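Local coordinates for protein dipeptide Epimerase (Enterococcus faecalis, PDB 3KUM) that belongs to the mandelate racemase/muconate lactonizing enzyme family of the enolase superfamily and binds a magnesium ion in its barrel domain, at residues 156-161 with 184-189; 214-219 with 240-245; 24-29 with 292-297. One frame throughout, in Å; residues are numbered along the deposited sequence.

Interaction 1: residues 156-161 with 184-189; sequences DTLKIK and IKLRLD. With MG (magnesium ion), chain K; TYR (tyrosine), chain J; ARG (arginine), chain I.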
loop_
_atom_site.group_PDB
_atom_site.type_symbol
_atom_site.label_atom_id
_atom_site.label_comp_id
_atom_site.label_asym_id
_atom_site.label_seq_id
_atom_site.Cartn_x
_atom_site.Cartn_y
_atom_site.Cartn_z
ATOM N N ASP A 156 -4.293 -29.316 7.122
ATOM C CA ASP A 156 -4.340 -29.779 5.743
ATOM C C ASP A 156 -3.077 -29.389 4.970
ATOM O O ASP A 156 -2.891 -29.801 3.826
ATOM C CB ASP A 156 -5.571 -29.209 5.032
ATOM C CG ASP A 156 -5.664 -27.689 5.139
ATOM O OD1 ASP A 156 -4.665 -26.995 4.837
ATOM O OD2 ASP A 156 -6.745 -27.184 5.519
ATOM N N THR A 157 -2.213 -28.594 5.593
ATOM C CA THR A 157 -0.977 -28.166 4.938
ATOM C C THR A 157 0.208 -28.282 5.892
ATOM O O THR A 157 0.132 -27.864 7.044
ATOM C CB THR A 157 -1.071 -26.703 4.453
ATOM O OG1 THR A 157 -2.203 -26.555 3.588
ATOM C CG2 THR A 157 0.197 -26.308 3.698
ATOM N N LEU A 158 1.306 -28.841 5.402
ATOM C CA LEU A 158 2.487 -29.004 6.229
ATOM C C LEU A 158 3.697 -28.350 5.578
ATOM O O LEU A 158 3.939 -28.524 4.385
ATOM C CB LEU A 158 2.772 -30.491 6.453
ATOM C CG LEU A 158 1.619 -31.370 6.941
ATOM C CD1 LEU A 158 2.135 -32.786 7.178
ATOM C CD2 LEU A 158 1.026 -30.803 8.216
ATOM N N LYS A 159 4.444 -27.583 6.364
ATOM C CA LYS A 159 5.650 -26.939 5.861
ATOM C C LYS A 159 6.793 -27.857 6.282
ATOM O O LYS A 159 6.937 -28.169 7.462
ATOM C CB LYS A 159 5.821 -25.544 6.478
ATOM C CG LYS A 159 7.053 -24.803 5.972
ATOM C CD LYS A 159 7.038 -23.322 6.347
ATOM C CE LYS A 159 8.265 -22.615 5.789
ATOM N NZ LYS A 159 8.243 -21.144 6.011
ATOM N N ILE A 160 7.596 -28.289 5.314
ATOM C CA ILE A 160 8.698 -29.208 5.576
ATOM C C ILE A 160 10.080 -28.615 5.355
ATOM O O ILE A 160 10.409 -28.174 4.258
ATOM C CB ILE A 160 8.573 -30.471 4.689
ATOM C CG1 ILE A 160 7.220 -31.143 4.942
ATOM C CG2 ILE A 160 9.728 -31.433 4.977
ATOM C CD1 ILE A 160 6.891 -32.248 3.951
ATOM N N LYS A 161 10.896 -28.629 6.403
ATOM C CA LYS A 161 12.252 -28.107 6.313
ATOM C C LYS A 161 13.207 -29.171 5.772
ATOM O O LYS A 161 13.083 -30.352 6.091
ATOM C CB LYS A 161 12.736 -27.640 7.692
ATOM C CG LYS A 161 11.998 -26.423 8.252
ATOM C CD LYS A 161 12.412 -25.142 7.540
ATOM C CE LYS A 161 11.700 -23.929 8.121
ATOM N NZ LYS A 161 12.106 -22.663 7.449
ATOM N N ILE A 184 -3.170 -33.843 1.539
ATOM C CA ILE A 184 -2.456 -32.900 2.395
ATOM C C ILE A 184 -1.467 -32.113 1.539
ATOM O O ILE A 184 -0.661 -32.698 0.812
ATOM C CB ILE A 184 -1.661 -33.632 3.515
ATOM C CG1 ILE A 184 -2.581 -34.574 4.299
ATOM C CG2 ILE A 184 -1.027 -32.615 4.455
ATOM C CD1 ILE A 184 -3.732 -33.891 5.006
ATOM N N LYS A 185 -1.532 -30.787 1.619
ATOM C CA LYS A 185 -0.624 -29.942 0.850
ATOM C C LYS A 185 0.743 -29.941 1.524
ATOM O O LYS A 185 0.835 -29.870 2.744
ATOM C CB LYS A 185 -1.170 -28.513 0.775
ATOM C CG LYS A 185 -2.590 -28.433 0.237
ATOM C CD LYS A 185 -3.106 -26.995 0.181
ATOM C CE LYS A 185 -2.273 -26.140 -0.762
ATOM N NZ LYS A 185 -2.210 -26.739 -2.125
ATOM N N LEU A 186 1.802 -30.025 0.731
ATOM C CA LEU A 186 3.149 -30.036 1.281
ATOM C C LEU A 186 4.037 -28.965 0.671
ATOM O O LEU A 186 4.344 -29.007 -0.520
ATOM C CB LEU A 186 3.808 -31.402 1.057
ATOM C CG LEU A 186 3.158 -32.637 1.681
ATOM C CD1 LEU A 186 3.913 -33.873 1.226
ATOM C CD2 LEU A 186 3.175 -32.530 3.198
ATOM N N ARG A 187 4.447 -28.003 1.489
ATOM C CA ARG A 187 5.340 -26.945 1.027
ATOM C C ARG A 187 6.715 -27.242 1.624
ATOM O O ARG A 187 6.812 -27.692 2.759
ATOM C CB ARG A 187 4.824 -25.568 1.481
ATOM C CG ARG A 187 4.314 -25.524 2.914
ATOM C CD ARG A 187 3.546 -24.229 3.228
ATOM N NE ARG A 187 2.490 -23.951 2.252
ATOM C CZ ARG A 187 1.394 -23.236 2.501
ATOM N NH1 ARG A 187 1.178 -22.710 3.703
ATOM N NH2 ARG A 187 0.510 -23.040 1.538
ATOM N N LEU A 188 7.772 -27.010 0.855
ATOM C CA LEU A 188 9.118 -27.277 1.349
ATOM C C LEU A 188 9.887 -25.977 1.533
ATOM O O LEU A 188 9.640 -24.996 0.833
ATOM C CB LEU A 188 9.886 -28.170 0.372
ATOM C CG LEU A 188 9.195 -29.428 -0.161
ATOM C CD1 LEU A 188 10.165 -30.163 -1.075
ATOM C CD2 LEU A 188 8.747 -30.321 0.981
ATOM N N ASP A 189 10.826 -25.993 2.470
ATOM C CA ASP A 189 11.655 -24.832 2.768
ATOM C C ASP A 189 13.090 -25.325 2.963
ATOM O O ASP A 189 13.373 -26.039 3.922
ATOM C CB ASP A 189 11.166 -24.161 4.053
ATOM C CG ASP A 189 11.758 -22.781 4.254
ATOM O OD1 ASP A 189 12.835 -22.505 3.683
ATOM O OD2 ASP A 189 11.147 -21.977 4.989
HETATM MG MG MG K . 11.443 -19.732 4.799
HETATM N N TYR J . 10.407 -19.398 10.115
HETATM C CA TYR J . 11.581 -19.196 9.273
HETATM C C TYR J . 11.329 -19.508 7.799
HETATM O O TYR J . 10.149 -19.538 7.382
HETATM C CB TYR J . 12.736 -20.053 9.787
HETATM C CG TYR J . 13.206 -19.673 11.169
HETATM C CD1 TYR J . 13.598 -20.653 12.075
HETATM C CD2 TYR J . 13.268 -18.334 11.572
HETATM C CE1 TYR J . 14.039 -20.322 13.346
HETATM C CE2 TYR J . 13.707 -17.987 12.851
HETATM C CZ TYR J . 14.090 -18.993 13.734
HETATM O OH TYR J . 14.502 -18.695 15.011
HETATM O OXT TYR J . 12.336 -19.698 7.078
HETATM N N ARG I . 7.460 -21.488 10.448
HETATM C CA ARG I . 8.519 -20.605 11.033
HETATM C C ARG I . 9.715 -20.532 10.091
HETATM O O ARG I . 10.006 -21.488 9.365
HETATM C CB ARG I . 8.988 -21.159 12.379
HETATM C CG ARG I . 7.878 -21.605 13.289
HETATM C CD ARG I . 8.420 -22.569 14.315
HETATM N NE ARG I . 7.366 -23.371 14.920
HETATM C CZ ARG I . 7.585 -24.486 15.607
HETATM N NH1 ARG I . 8.824 -24.931 15.772
HETATM N NH2 ARG I . 6.567 -25.156 16.130
HETATM O O HOH W 1 13.164 -19.811 3.655
#

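Interaction 2: residues 214-219 with 240-245; sequences VEQPVK and DESCFD. With MG (magnesium ion), chain K; TYR (tyrosine), chain J.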
loop_
_atom_site.group_PDB
_atom_site.type_symbol
_atom_site.label_atom_id
_atom_site.label_comp_id
_atom_site.label_asym_id
_atom_site.label_seq_id
_atom_site.Cartn_x
_atom_site.Cartn_y
_atom_site.Cartn_z
ATOM N N VAL A 214 8.358 -24.608 -3.320
ATOM C CA VAL A 214 9.645 -24.698 -2.638
ATOM C C VAL A 214 10.117 -23.284 -2.260
ATOM O O VAL A 214 10.266 -22.417 -3.117
ATOM C CB VAL A 214 10.702 -25.374 -3.537
ATOM C CG1 VAL A 214 12.054 -25.413 -2.828
ATOM C CG2 VAL A 214 10.248 -26.789 -3.882
ATOM N N GLU A 215 10.347 -23.082 -0.966
ATOM C CA GLU A 215 10.775 -21.809 -0.392
ATOM C C GLU A 215 12.297 -21.628 -0.312
ATOM O O GLU A 215 13.018 -22.504 0.179
ATOM C CB GLU A 215 10.168 -21.687 1.013
ATOM C CG GLU A 215 10.291 -20.319 1.674
ATOM C CD GLU A 215 9.465 -20.216 2.952
ATOM O OE1 GLU A 215 8.568 -21.066 3.159
ATOM O OE2 GLU A 215 9.700 -19.275 3.746
ATOM N N GLN A 216 12.768 -20.485 -0.807
ATOM C CA GLN A 216 14.183 -20.106 -0.795
ATOM C C GLN A 216 15.171 -21.266 -0.955
ATOM O O GLN A 216 15.861 -21.646 -0.003
ATOM C CB GLN A 216 14.503 -19.352 0.506
ATOM C CG GLN A 216 15.772 -18.507 0.447
ATOM C CD GLN A 216 15.635 -17.304 -0.465
ATOM O OE1 GLN A 216 14.624 -16.603 -0.427
ATOM N NE2 GLN A 216 16.658 -17.045 -1.281
ATOM N N PRO A 217 15.275 -21.822 -2.172
ATOM C CA PRO A 217 16.187 -22.940 -2.440
ATOM C C PRO A 217 17.684 -22.596 -2.444
ATOM O O PRO A 217 18.520 -23.455 -2.157
ATOM C CB PRO A 217 15.710 -23.440 -3.799
ATOM C CG PRO A 217 15.240 -22.166 -4.465
ATOM C CD PRO A 217 14.450 -21.523 -3.355
ATOM N N VAL A 218 18.018 -21.350 -2.769
ATOM C CA VAL A 218 19.413 -20.929 -2.822
ATOM C C VAL A 218 19.717 -19.752 -1.892
ATOM O O VAL A 218 18.816 -19.200 -1.250
ATOM C CB VAL A 218 19.809 -20.528 -4.265
ATOM C CG1 VAL A 218 19.533 -21.691 -5.231
ATOM C CG2 VAL A 218 19.030 -19.289 -4.695
ATOM N N LYS A 219 20.993 -19.380 -1.826
ATOM C CA LYS A 219 21.444 -18.266 -0.990
ATOM C C LYS A 219 20.654 -16.981 -1.291
ATOM O O LYS A 219 20.443 -16.619 -2.451
ATOM C CB LYS A 219 22.942 -18.028 -1.211
ATOM C CG LYS A 219 23.845 -19.143 -0.662
ATOM C CD LYS A 219 23.847 -19.145 0.860
ATOM C CE LYS A 219 24.689 -20.282 1.444
ATOM N NZ LYS A 219 24.071 -21.639 1.250
ATOM N N ASP A 240 12.085 -15.991 0.422
ATOM C CA ASP A 240 11.899 -15.614 1.817
ATOM C C ASP A 240 13.032 -14.676 2.233
ATOM O O ASP A 240 12.860 -13.454 2.224
ATOM C CB ASP A 240 11.858 -16.853 2.716
ATOM C CG ASP A 240 11.640 -16.507 4.189
ATOM O OD1 ASP A 240 11.191 -15.377 4.490
ATOM O OD2 ASP A 240 11.907 -17.375 5.049
ATOM N N GLU A 241 14.191 -15.243 2.566
ATOM C CA GLU A 241 15.334 -14.446 2.981
ATOM C C GLU A 241 15.829 -13.478 1.903
ATOM O O GLU A 241 16.532 -12.520 2.214
ATOM C CB GLU A 241 16.482 -15.355 3.440
ATOM C CG GLU A 241 16.130 -16.241 4.639
ATOM C CD GLU A 241 15.816 -17.680 4.245
ATOM O OE1 GLU A 241 14.912 -17.889 3.405
ATOM O OE2 GLU A 241 16.478 -18.605 4.782
ATOM N N SER A 242 15.483 -13.729 0.643
ATOM C CA SER A 242 15.883 -12.835 -0.444
ATOM C C SER A 242 14.977 -11.594 -0.440
ATOM O O SER A 242 15.222 -10.643 -1.177
ATOM C CB SER A 242 15.759 -13.528 -1.812
ATOM O OG SER A 242 16.757 -14.513 -2.009
ATOM N N CYS A 243 13.929 -11.610 0.380
ATOM C CA CYS A 243 13.011 -10.470 0.439
ATOM C C CYS A 243 12.663 -10.028 1.859
ATOM O O CYS A 243 11.854 -10.656 2.542
ATOM C CB CYS A 243 11.725 -10.792 -0.329
ATOM S SG CYS A 243 10.642 -9.354 -0.614
ATOM N N PHE A 244 13.278 -8.934 2.296
ATOM C CA PHE A 244 13.032 -8.390 3.634
ATOM C C PHE A 244 11.998 -7.262 3.590
ATOM O O PHE A 244 10.969 -7.323 4.268
ATOM C CB PHE A 244 14.334 -7.834 4.239
ATOM C CG PHE A 244 15.198 -8.869 4.919
ATOM C CD1 PHE A 244 15.322 -10.156 4.406
ATOM C CD2 PHE A 244 15.923 -8.537 6.059
ATOM C CE1 PHE A 244 16.162 -11.095 5.022
ATOM C CE2 PHE A 244 16.763 -9.469 6.677
ATOM C CZ PHE A 244 16.880 -10.749 6.153
ATOM N N ASP A 245 12.277 -6.243 2.783
ATOM C CA ASP A 245 11.399 -5.079 2.686
ATOM C C ASP A 245 10.772 -4.846 1.318
ATOM O O ASP A 245 10.897 -5.669 0.410
ATOM C CB ASP A 245 12.160 -3.820 3.114
ATOM C CG ASP A 245 13.431 -3.606 2.317
ATOM O OD1 ASP A 245 13.485 -4.033 1.145
ATOM O OD2 ASP A 245 14.382 -2.996 2.852
HETATM MG MG MG K . 11.443 -19.732 4.799
HETATM N N TYR J . 10.407 -19.398 10.115
HETATM C CA TYR J . 11.581 -19.196 9.273
HETATM C C TYR J . 11.329 -19.508 7.799
HETATM O O TYR J . 10.149 -19.538 7.382
HETATM C CB TYR J . 12.736 -20.053 9.787
HETATM C CG TYR J . 13.206 -19.673 11.169
HETATM C CD1 TYR J . 13.598 -20.653 12.075
HETATM C CD2 TYR J . 13.268 -18.334 11.572
HETATM C CE1 TYR J . 14.039 -20.322 13.346
HETATM C CE2 TYR J . 13.707 -17.987 12.851
HETATM C CZ TYR J . 14.090 -18.993 13.734
HETATM O OH TYR J . 14.502 -18.695 15.011
HETATM O OXT TYR J . 12.336 -19.698 7.078
HETATM O O HOH W 1 13.164 -19.811 3.655
#

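Interaction 3: residues 24-29 with 292-297; sequences GTIESA and CMAEET. With TYR (tyrosine), chain J; ARG (arginine), chain I.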
loop_
_atom_site.group_PDB
_atom_site.type_symbol
_atom_site.label_atom_id
_atom_site.label_comp_id
_atom_site.label_asym_id
_atom_site.label_seq_id
_atom_site.Cartn_x
_atom_site.Cartn_y
_atom_site.Cartn_z
ATOM N N GLY A 24 20.210 -23.176 11.452
ATOM C CA GLY A 24 20.582 -23.353 12.845
ATOM C C GLY A 24 19.468 -23.935 13.690
ATOM O O GLY A 24 18.465 -24.423 13.164
ATOM N N THR A 25 19.633 -23.878 15.006
ATOM C CA THR A 25 18.632 -24.420 15.918
ATOM C C THR A 25 18.240 -23.403 16.986
ATOM O O THR A 25 18.998 -22.485 17.289
ATOM C CB THR A 25 19.158 -25.687 16.623
ATOM O OG1 THR A 25 20.294 -25.345 17.428
ATOM C CG2 THR A 25 19.571 -26.732 15.601
ATOM N N ILE A 26 17.054 -23.582 17.557
ATOM C CA ILE A 26 16.551 -22.688 18.595
ATOM C C ILE A 26 15.749 -23.500 19.608
ATOM O O ILE A 26 15.062 -24.445 19.229
ATOM C CB ILE A 26 15.630 -21.598 17.983
ATOM C CG1 ILE A 26 15.014 -20.745 19.095
ATOM C CG2 ILE A 26 14.527 -22.252 17.149
ATOM C CD1 ILE A 26 14.016 -19.715 18.594
ATOM N N GLU A 27 15.835 -23.138 20.889
ATOM C CA GLU A 27 15.095 -23.862 21.924
ATOM C C GLU A 27 14.316 -22.961 22.885
ATOM O O GLU A 27 13.693 -23.444 23.838
ATOM C CB GLU A 27 16.039 -24.764 22.723
ATOM C CG GLU A 27 16.990 -24.033 23.651
ATOM C CD GLU A 27 17.946 -24.983 24.358
ATOM O OE1 GLU A 27 18.729 -25.662 23.658
ATOM O OE2 GLU A 27 17.909 -25.056 25.606
ATOM N N SER A 28 14.358 -21.653 22.650
ATOM C CA SER A 28 13.621 -20.717 23.494
ATOM C C SER A 28 13.233 -19.485 22.692
ATOM O O SER A 28 14.054 -18.931 21.966
ATOM C CB SER A 28 14.455 -20.290 24.705
ATOM O OG SER A 28 13.684 -19.465 25.568
ATOM N N ALA A 29 11.978 -19.071 22.829
ATOM C CA ALA A 29 11.465 -17.901 22.123
ATOM C C ALA A 29 11.727 -16.643 22.936
ATOM O O ALA A 29 10.950 -16.282 23.816
ATOM C CB ALA A 29 9.982 -18.054 21.875
ATOM N N CYS A 292 6.553 -16.310 9.941
ATOM C CA CYS A 292 6.905 -15.886 11.288
ATOM C C CYS A 292 8.270 -16.403 11.690
ATOM O O CYS A 292 8.802 -17.326 11.070
ATOM C CB CYS A 292 5.862 -16.383 12.297
ATOM S SG CYS A 292 5.759 -18.201 12.463
ATOM N N MET A 293 8.830 -15.791 12.728
ATOM C CA MET A 293 10.132 -16.184 13.256
ATOM C C MET A 293 9.846 -17.168 14.380
ATOM O O MET A 293 8.768 -17.136 14.971
ATOM C CB MET A 293 10.864 -14.972 13.840
ATOM C CG MET A 293 11.071 -13.826 12.872
ATOM S SD MET A 293 12.223 -14.248 11.582
ATOM C CE MET A 293 13.698 -13.384 12.126
ATOM N N ALA A 294 10.805 -18.036 14.677
ATOM C CA ALA A 294 10.626 -18.994 15.752
ATOM C C ALA A 294 10.627 -18.265 17.099
ATOM O O ALA A 294 10.004 -18.727 18.060
ATOM C CB ALA A 294 11.741 -20.036 15.718
ATOM N N GLU A 295 11.307 -17.116 17.151
ATOM C CA GLU A 295 11.408 -16.327 18.379
ATOM C C GLU A 295 10.254 -15.376 18.700
ATOM O O GLU A 295 10.295 -14.684 19.722
ATOM C CB GLU A 295 12.711 -15.520 18.390
ATOM C CG GLU A 295 13.965 -16.358 18.215
ATOM C CD GLU A 295 14.540 -16.249 16.820
ATOM O OE1 GLU A 295 13.750 -16.235 15.847
ATOM O OE2 GLU A 295 15.784 -16.187 16.699
ATOM N N GLU A 296 9.232 -15.302 17.856
ATOM C CA GLU A 296 8.133 -14.403 18.192
ATOM C C GLU A 296 6.989 -15.165 18.838
ATOM O O GLU A 296 6.956 -16.394 18.803
ATOM C CB GLU A 296 7.666 -13.608 16.969
ATOM C CG GLU A 296 7.223 -14.405 15.781
ATOM C CD GLU A 296 6.866 -13.496 14.622
ATOM O OE1 GLU A 296 5.991 -12.623 14.815
ATOM O OE2 GLU A 296 7.460 -13.646 13.529
ATOM N N THR A 297 6.059 -14.444 19.447
ATOM C CA THR A 297 4.966 -15.107 20.133
ATOM C C THR A 297 3.565 -14.594 19.808
ATOM O O THR A 297 3.293 -14.136 18.697
ATOM C CB THR A 297 5.203 -15.066 21.672
ATOM O OG1 THR A 297 5.208 -13.709 22.141
ATOM C CG2 THR A 297 6.553 -15.694 22.010
HETATM N N TYR J . 10.407 -19.398 10.115
HETATM C CA TYR J . 11.581 -19.196 9.273
HETATM C C TYR J . 11.329 -19.508 7.799
HETATM O O TYR J . 10.149 -19.538 7.382
HETATM C CB TYR J . 12.736 -20.053 9.787
HETATM C CG TYR J . 13.206 -19.673 11.169
HETATM C CD1 TYR J . 13.598 -20.653 12.075
HETATM C CD2 TYR J . 13.268 -18.334 11.572
HETATM C CE1 TYR J . 14.039 -20.322 13.346
HETATM C CE2 TYR J . 13.707 -17.987 12.851
HETATM C CZ TYR J . 14.090 -18.993 13.734
HETATM O OH TYR J . 14.502 -18.695 15.011
HETATM O OXT TYR J . 12.336 -19.698 7.078
HETATM N N ARG I . 7.460 -21.488 10.448
HETATM C CA ARG I . 8.519 -20.605 11.033
HETATM C C ARG I . 9.715 -20.532 10.091
HETATM O O ARG I . 10.006 -21.488 9.365
HETATM C CB ARG I . 8.988 -21.159 12.379
HETATM C CG ARG I . 7.878 -21.605 13.289
HETATM C CD ARG I . 8.420 -22.569 14.315
HETATM N NE ARG I . 7.366 -23.371 14.920
HETATM C CZ ARG I . 7.585 -24.486 15.607
HETATM N NH1 ARG I . 8.824 -24.931 15.772
HETATM N NH2 ARG I . 6.567 -25.156 16.130
#

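Interaction 1: residues 156-161 with 184-189
T157-K161 and K185-D189 are parallel neighbouring strands, with T157 paired with K185 and K161 with D189, and their axes pass 4.5 Å apart at 26°. Five backbone hydrogen bonds join the segments, from K185 N with D156 O to D189 N with I160 O.

T157, K159, K161, R187 and D189 share one face. T157 CG2 stands over the centre of one face of the R187 guanidinium, 3.5 Å from R187 CZ. That guanidinium forms salt bridges with E212 and D132. Further along, D189 OD2 binds the magnesium ion at 2.3 Å. K161 NZ donates to the same D189 OD2 at 2.7 Å, coming from above the carboxylate plane. K161 NZ is also hydrogen-bonded to N191. D189 OD1 accepts a bond from a water that is also on the metal. K159 is extended, with CG anti to the backbone N (chi1 -179°), and its NZ bonds to O of the bound tyrosine at 2.8 Å. K159 NZ also has salt bridges with E215 and D318.

The other face is apolar. L158 CB lies beside L186 CD2 at 3.9 Å, and I160 CB beside L188 CD2 at 3.7 Å.

Helix 166-180 links the two strands as a beta-alpha-beta unit. It packs on the apolar face together with helix 140-153, while strands 128-135 and 213-215 flank the pair.

Interaction 2: residues 214-219 with 240-245
The Q216 side-chain amide is held by D240 and S242 of the turn D240-C243 and by V218 O of its own segment. Q216 OE1 takes D240 N in the carbonyl plane at 2.7 Å. It takes S242 N at 3.2 Å from above that plane. The amide nitrogen, Q216 NE2, donates to S242 OG at 2.6 Å, somewhat tilted from the plane. It also donates to V218 O at 3.0 Å, almost in the plane. These four bonds fix the rotation of the amide. Q216 CG is anti to the backbone N, and a bend at chi2 (69°) places OE1 beside D240 N and NE2 beside S242 OG. The E241 carboxylate stands 78° to the amide plane, and E241 OE1 lies 3.1 Å from Q216 CG.

The carboxylates of E215 and D240 are turned 64° against each other and converge on the magnesium ion. E215 OE2 binds it at 2.1 Å and D240 OD2 at 2.4 Å. The shared metal probably offsets the repulsion between these two carboxylates. D189, a water and OXT of the bound tyrosine also bind the metal. E241 OE1 accepts a bond of 2.6 Å from that water, so E241 is a second-shell residue; its OE2 meets N191. D240 OD1 forms salt bridges with K264 and K267.

Residues D240-C243 form a type I turn, closed by C243 N bonding to D240 O. Acidic ligands at the ends of successive barrel strands, here D189, E215 and D240, are the magnesium site characteristic of the enolase superfamily.

Interaction 3: residues 24-29 with 292-297
I26 and A29 meet the 292-297 loop through van der Waals contacts, with no hydrogen bond between the segments. The loop starts at C292, whose O accepts a bond of 2.8 Å from N of the bound tyrosine. M293 opens a type I turn that runs to E296. The turn is braced by M293 N, which bonds to the anti lone pair of E296 OE2 at 2.7 Å.

A294 comes next. Its CB touches I26 CD1 at 3.7 Å and also packs against the phenol end of the tyrosine. The E295 side chain crosses that of I26 at a slant, with E295 CG 3.4 Å from I26 CD1. I26 is extended, with CG1 anti to the backbone N (chi1 175°), and this carries CD1 to both residues. E295 OE1 accepts a bond of 2.7 Å from OH of the tyrosine.

At T297 the side chain divides its contacts. CG2 faces A29 CB at 4.2 Å, while OG1 bonds to E47. A29 CB also lies near the carbonyl oxygens of A294 and E295.

Strand 24-27 belongs to the N-terminal domain, and the 292-297 loop follows barrel strand 287-290. Closure of the barrel mouth over a bound ligand by the N-terminal domain is characteristic of the enolase superfamily.

How the interactions relate
From the N terminus, residues 24-29 come first; strand 24-27 is at the edge of the antiparallel sheet of the N-terminal domain. Their partner, 292-297, lies far along the chain, so interaction 3 closes a loop that holds both other contacts. Inside it, interaction 1 closes first, across one helix of the barrel. Interaction 2 opens after it, from the next strand, so the two are in series and nothing crosses. They touch directly: L188 O and E215 N probably bond between adjacent strands. Both also share the magnesium ion and its water. Interaction 3 touches neither, but all three meet the bound tyrosine, where barrel and N-terminal domain come together.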